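Non-reducing end alpha-L-arabinofuranosidase BoGH43B (Bacteroides ovatus, PDB 5JOZ) removes terminal non-reducing alpha-L-arabinofuranosyl residues from xyloglucan side chains, turning 'S' units into 'X' units during xyloglucan degradation. Local coordinates at residues W50-H55 with G320-F325. Residues are numbered along the deposited sequence; the frame is centred on the assembly and turned at random.
Sequences WKLIGH and GLDWTF
Leu321 lies alongside an edge strand, its CB next to Leu52 and its CD1 against the backbone at Ile53 and Gly54, an example of one leucine on a turn bringing a loop of one domain against the sheet of another. Its CB lies 3.6 Å from Leu52 CD2, the two side chains crossing at a slant, while its CD1 runs on to the strand backbone, 3.7 Å from Ile53 C. With Leu52 CG anti to the backbone N (chi1 -179°), the side chain extends from the strand and CD2 lies against the turn backbone, 3.5 Å from Leu321 C, and 3.6 Å from Asp322 OD1. At the other end of the strand segment His55 turns the edge of its imidazole to the loop: CE1 is 3.2 Å from Leu321 O, which sits near the ring plane.

Leu321 CD1 meets the strand at a classic beta bulge, where Ile53 and Gly54 both face Val41 of strand 40-44. Strand 51-55 is an outermost strand of a four-stranded antiparallel sheet, one blade of the five-bladed beta-propeller characteristic of family 43. Residues 320-325 belong to the concanavalin A-like domain that follows, and Leu321 and Asp322 are the central residues of a type I turn closed by Trp323 N to Gly320 O at 3.0 Å. Just beyond, Thr324 OG1 donates to Asp322 O (2.8 Å), approaching from above the carbonyl plane. Trp323 points away from the propeller, and in its own domain it has a hydrogen bond to Asp312, a cation-pi contact with Arg363 and an edge-to-face contact with Phe501.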
ATOM      1  N   TRP A  50     -12.972   5.834  -5.051  1.00 25.55           N
ATOM      2  CA  TRP A  50     -11.634   5.922  -5.610  1.00 24.60           C
ATOM      3  C   TRP A  50     -11.428   4.864  -6.679  1.00 24.68           C
ATOM      4  O   TRP A  50     -11.921   3.744  -6.554  1.00 27.79           O
ATOM      5  CB  TRP A  50     -10.603   5.794  -4.486  1.00 23.70           C
ATOM      6  CG  TRP A  50     -10.656   6.983  -3.551  1.00 22.29           C
ATOM      7  CD1 TRP A  50     -11.428   7.115  -2.440  1.00 21.53           C
ATOM      8  CD2 TRP A  50      -9.933   8.208  -3.685  1.00 21.79           C
ATOM      9  NE1 TRP A  50     -11.225   8.348  -1.862  1.00 22.01           N
ATOM     10  CE2 TRP A  50     -10.314   9.039  -2.612  1.00 21.93           C
ATOM     11  CE3 TRP A  50      -8.993   8.683  -4.610  1.00 24.47           C
ATOM     12  CZ2 TRP A  50      -9.787  10.317  -2.433  1.00 24.82           C
ATOM     13  CZ3 TRP A  50      -8.457   9.957  -4.429  1.00 23.05           C
ATOM     14  CH2 TRP A  50      -8.858  10.758  -3.352  1.00 24.62           C
ATOM     15  N   LYS A  51     -10.713   5.246  -7.733  1.00 22.97           N
ATOM     16  CA  LYS A  51     -10.368   4.364  -8.835  1.00 24.53           C
ATOM     17  C   LYS A  51      -8.872   4.436  -9.063  1.00 25.53           C
ATOM     18  O   LYS A  51      -8.304   5.537  -9.128  1.00 22.38           O
ATOM     19  CB  LYS A  51     -11.096   4.801 -10.116  1.00 28.27           C
ATOM     20  CG  LYS A  51     -10.783   3.960 -11.352  1.00 32.50           C
ATOM     21  CD  LYS A  51     -11.725   4.257 -12.511  1.00 40.64           C
ATOM     22  CE  LYS A  51     -12.158   2.990 -13.247  1.00 50.70           C
ATOM     23  NZ  LYS A  51     -11.137   2.522 -14.217  1.00 50.55           N
ATOM     24  N   LEU A  52      -8.251   3.264  -9.227  1.00 25.59           N
ATOM     25  CA  LEU A  52      -6.820   3.173  -9.492  1.00 24.59           C
ATOM     26  C   LEU A  52      -6.608   3.538 -10.952  1.00 25.14           C
ATOM     27  O   LEU A  52      -7.275   2.976 -11.822  1.00 24.37           O
ATOM     28  CB  LEU A  52      -6.340   1.748  -9.212  1.00 27.17           C
ATOM     29  CG  LEU A  52      -4.867   1.399  -9.388  1.00 27.24           C
ATOM     30  CD1 LEU A  52      -3.987   2.241  -8.472  1.00 25.89           C
ATOM     31  CD2 LEU A  52      -4.672  -0.083  -9.121  1.00 28.07           C
ATOM     32  N   ILE A  53      -5.716   4.495 -11.222  1.00 23.69           N
ATOM     33  CA  ILE A  53      -5.437   4.942 -12.607  1.00 24.65           C
ATOM     34  C   ILE A  53      -3.995   4.749 -13.091  1.00 25.61           C
ATOM     35  O   ILE A  53      -3.731   4.823 -14.292  1.00 25.61           O
ATOM     36  CB  ILE A  53      -5.841   6.425 -12.837  1.00 27.50           C
ATOM     37  CG1 ILE A  53      -5.070   7.385 -11.917  1.00 26.97           C
ATOM     38  CG2 ILE A  53      -7.347   6.612 -12.658  1.00 26.10           C
ATOM     39  CD1 ILE A  53      -5.034   8.795 -12.465  1.00 29.36           C
ATOM     40  N   GLY A  54      -3.064   4.520 -12.172  1.00 23.58           N
ATOM     41  CA  GLY A  54      -1.673   4.323 -12.546  1.00 23.26           C
ATOM     42  C   GLY A  54      -0.828   4.159 -11.308  1.00 24.77           C
ATOM     43  O   GLY A  54      -1.354   3.998 -10.201  1.00 23.99           O
ATOM     44  N   HIS A  55       0.484   4.183 -11.503  1.00 22.40           N
ATOM     45  CA  HIS A  55       1.442   4.172 -10.408  1.00 23.50           C
ATOM     46  C   HIS A  55       2.511   5.208 -10.722  1.00 24.13           C
ATOM     47  O   HIS A  55       2.894   5.375 -11.881  1.00 30.65           O
ATOM     48  CB  HIS A  55       2.053   2.775 -10.261  1.00 23.83           C
ATOM     49  CG  HIS A  55       1.045   1.706  -9.975  1.00 26.12           C
ATOM     50  ND1 HIS A  55       0.206   1.202 -10.943  1.00 28.54           N
ATOM     51  CD2 HIS A  55       0.730   1.056  -8.830  1.00 25.13           C
ATOM     52  CE1 HIS A  55      -0.596   0.301 -10.402  1.00 25.79           C
ATOM     53  NE2 HIS A  55      -0.291   0.187  -9.124  1.00 25.08           N
ATOM     54  N   GLY A 320      -4.035  -5.944 -15.531  1.00 27.85           N
ATOM     55  CA  GLY A 320      -4.798  -5.072 -14.658  1.00 25.41           C
ATOM     56  C   GLY A 320      -3.926  -4.381 -13.622  1.00 24.77           C
ATOM     57  O   GLY A 320      -2.990  -4.980 -13.075  1.00 21.00           O
ATOM     58  N   LEU A 321      -4.255  -3.119 -13.360  1.00 22.57           N
ATOM     59  CA  LEU A 321      -3.446  -2.226 -12.528  1.00 25.44           C
ATOM     60  C   LEU A 321      -3.286  -2.693 -11.085  1.00 24.96           C
ATOM     61  O   LEU A 321      -2.280  -2.381 -10.467  1.00 24.75           O
ATOM     62  CB  LEU A 321      -4.033  -0.801 -12.567  1.00 30.23           C
ATOM     63  CG  LEU A 321      -3.934  -0.057 -13.913  1.00 32.83           C
ATOM     64  CD1 LEU A 321      -4.727   1.238 -13.883  1.00 36.61           C
ATOM     65  CD2 LEU A 321      -2.483   0.230 -14.277  1.00 35.15           C
ATOM     66  N   ASP A 322      -4.267  -3.450 -10.570  1.00 27.50           N
ATOM     67  CA  ASP A 322      -4.241  -4.012  -9.211  1.00 25.35           C
ATOM     68  C   ASP A 322      -3.141  -5.081  -9.045  1.00 23.38           C
ATOM     69  O   ASP A 322      -2.677  -5.320  -7.918  1.00 18.07           O
ATOM     70  CB  ASP A 322      -5.604  -4.649  -8.826  1.00 30.17           C
ATOM     71  CG  ASP A 322      -6.757  -3.631  -8.728  1.00 35.46           C
ATOM     72  OD1 ASP A 322      -6.736  -2.751  -7.849  1.00 41.22           O
ATOM     73  OD2 ASP A 322      -7.718  -3.734  -9.517  1.00 36.87           O
ATOM     74  N   TRP A 323      -2.742  -5.735 -10.144  1.00 22.22           N
ATOM     75  CA  TRP A 323      -1.714  -6.793 -10.082  1.00 21.76           C
ATOM     76  C   TRP A 323      -0.358  -6.220  -9.715  1.00 23.15           C
ATOM     77  O   TRP A 323       0.032  -5.145 -10.183  1.00 24.06           O
ATOM     78  CB  TRP A 323      -1.656  -7.612 -11.373  1.00 22.00           C
ATOM     79  CG  TRP A 323      -2.900  -8.436 -11.540  1.00 23.53           C
ATOM     80  CD1 TRP A 323      -3.856  -8.307 -12.500  1.00 22.58           C
ATOM     81  CD2 TRP A 323      -3.339  -9.478 -10.671  1.00 25.04           C
ATOM     82  NE1 TRP A 323      -4.858  -9.225 -12.296  1.00 24.26           N
ATOM     83  CE2 TRP A 323      -4.565  -9.955 -11.175  1.00 26.15           C
ATOM     84  CE3 TRP A 323      -2.807 -10.064  -9.514  1.00 25.89           C
ATOM     85  CZ2 TRP A 323      -5.273 -10.988 -10.559  1.00 31.31           C
ATOM     86  CZ3 TRP A 323      -3.506 -11.087  -8.904  1.00 33.41           C
ATOM     87  CH2 TRP A 323      -4.725 -11.543  -9.426  1.00 31.77           C
ATOM     88  N   THR A 324       0.344  -6.955  -8.857  1.00 23.81           N
ATOM     89  CA  THR A 324       1.505  -6.442  -8.150  1.00 24.68           C
ATOM     90  C   THR A 324       2.613  -7.498  -8.040  1.00 23.60           C
ATOM     91  O   THR A 324       2.340  -8.674  -7.784  1.00 19.89           O
ATOM     92  CB  THR A 324       1.088  -5.990  -6.728  1.00 24.46           C
ATOM     93  OG1 THR A 324      -0.117  -5.218  -6.803  1.00 28.52           O
ATOM     94  CG2 THR A 324       2.155  -5.138  -6.108  1.00 26.42           C
ATOM     95  N   PHE A 325       3.856  -7.040  -8.193  1.00 23.64           N
ATOM     96  CA  PHE A 325       5.060  -7.879  -8.167  1.00 22.30           C
ATOM     97  C   PHE A 325       5.905  -7.589  -6.934  1.00 20.52           C
ATOM     98  O   PHE A 325       5.748  -6.545  -6.303  1.00 22.30           O
ATOM     99  CB  PHE A 325       5.903  -7.595  -9.411  1.00 20.28           C
ATOM    100  CG  PHE A 325       5.170  -7.806 -10.684  1.00 19.53           C
ATOM    101  CD1 PHE A 325       4.355  -6.795 -11.210  1.00 21.81           C
ATOM    102  CD2 PHE A 325       5.271  -9.008 -11.364  1.00 19.17           C
ATOM    103  CE1 PHE A 325       3.643  -6.986 -12.392  1.00 19.24           C
ATOM    104  CE2 PHE A 325       4.570  -9.204 -12.552  1.00 20.16           C
ATOM    105  CZ  PHE A 325       3.754  -8.196 -13.059  1.00 20.79           C
TER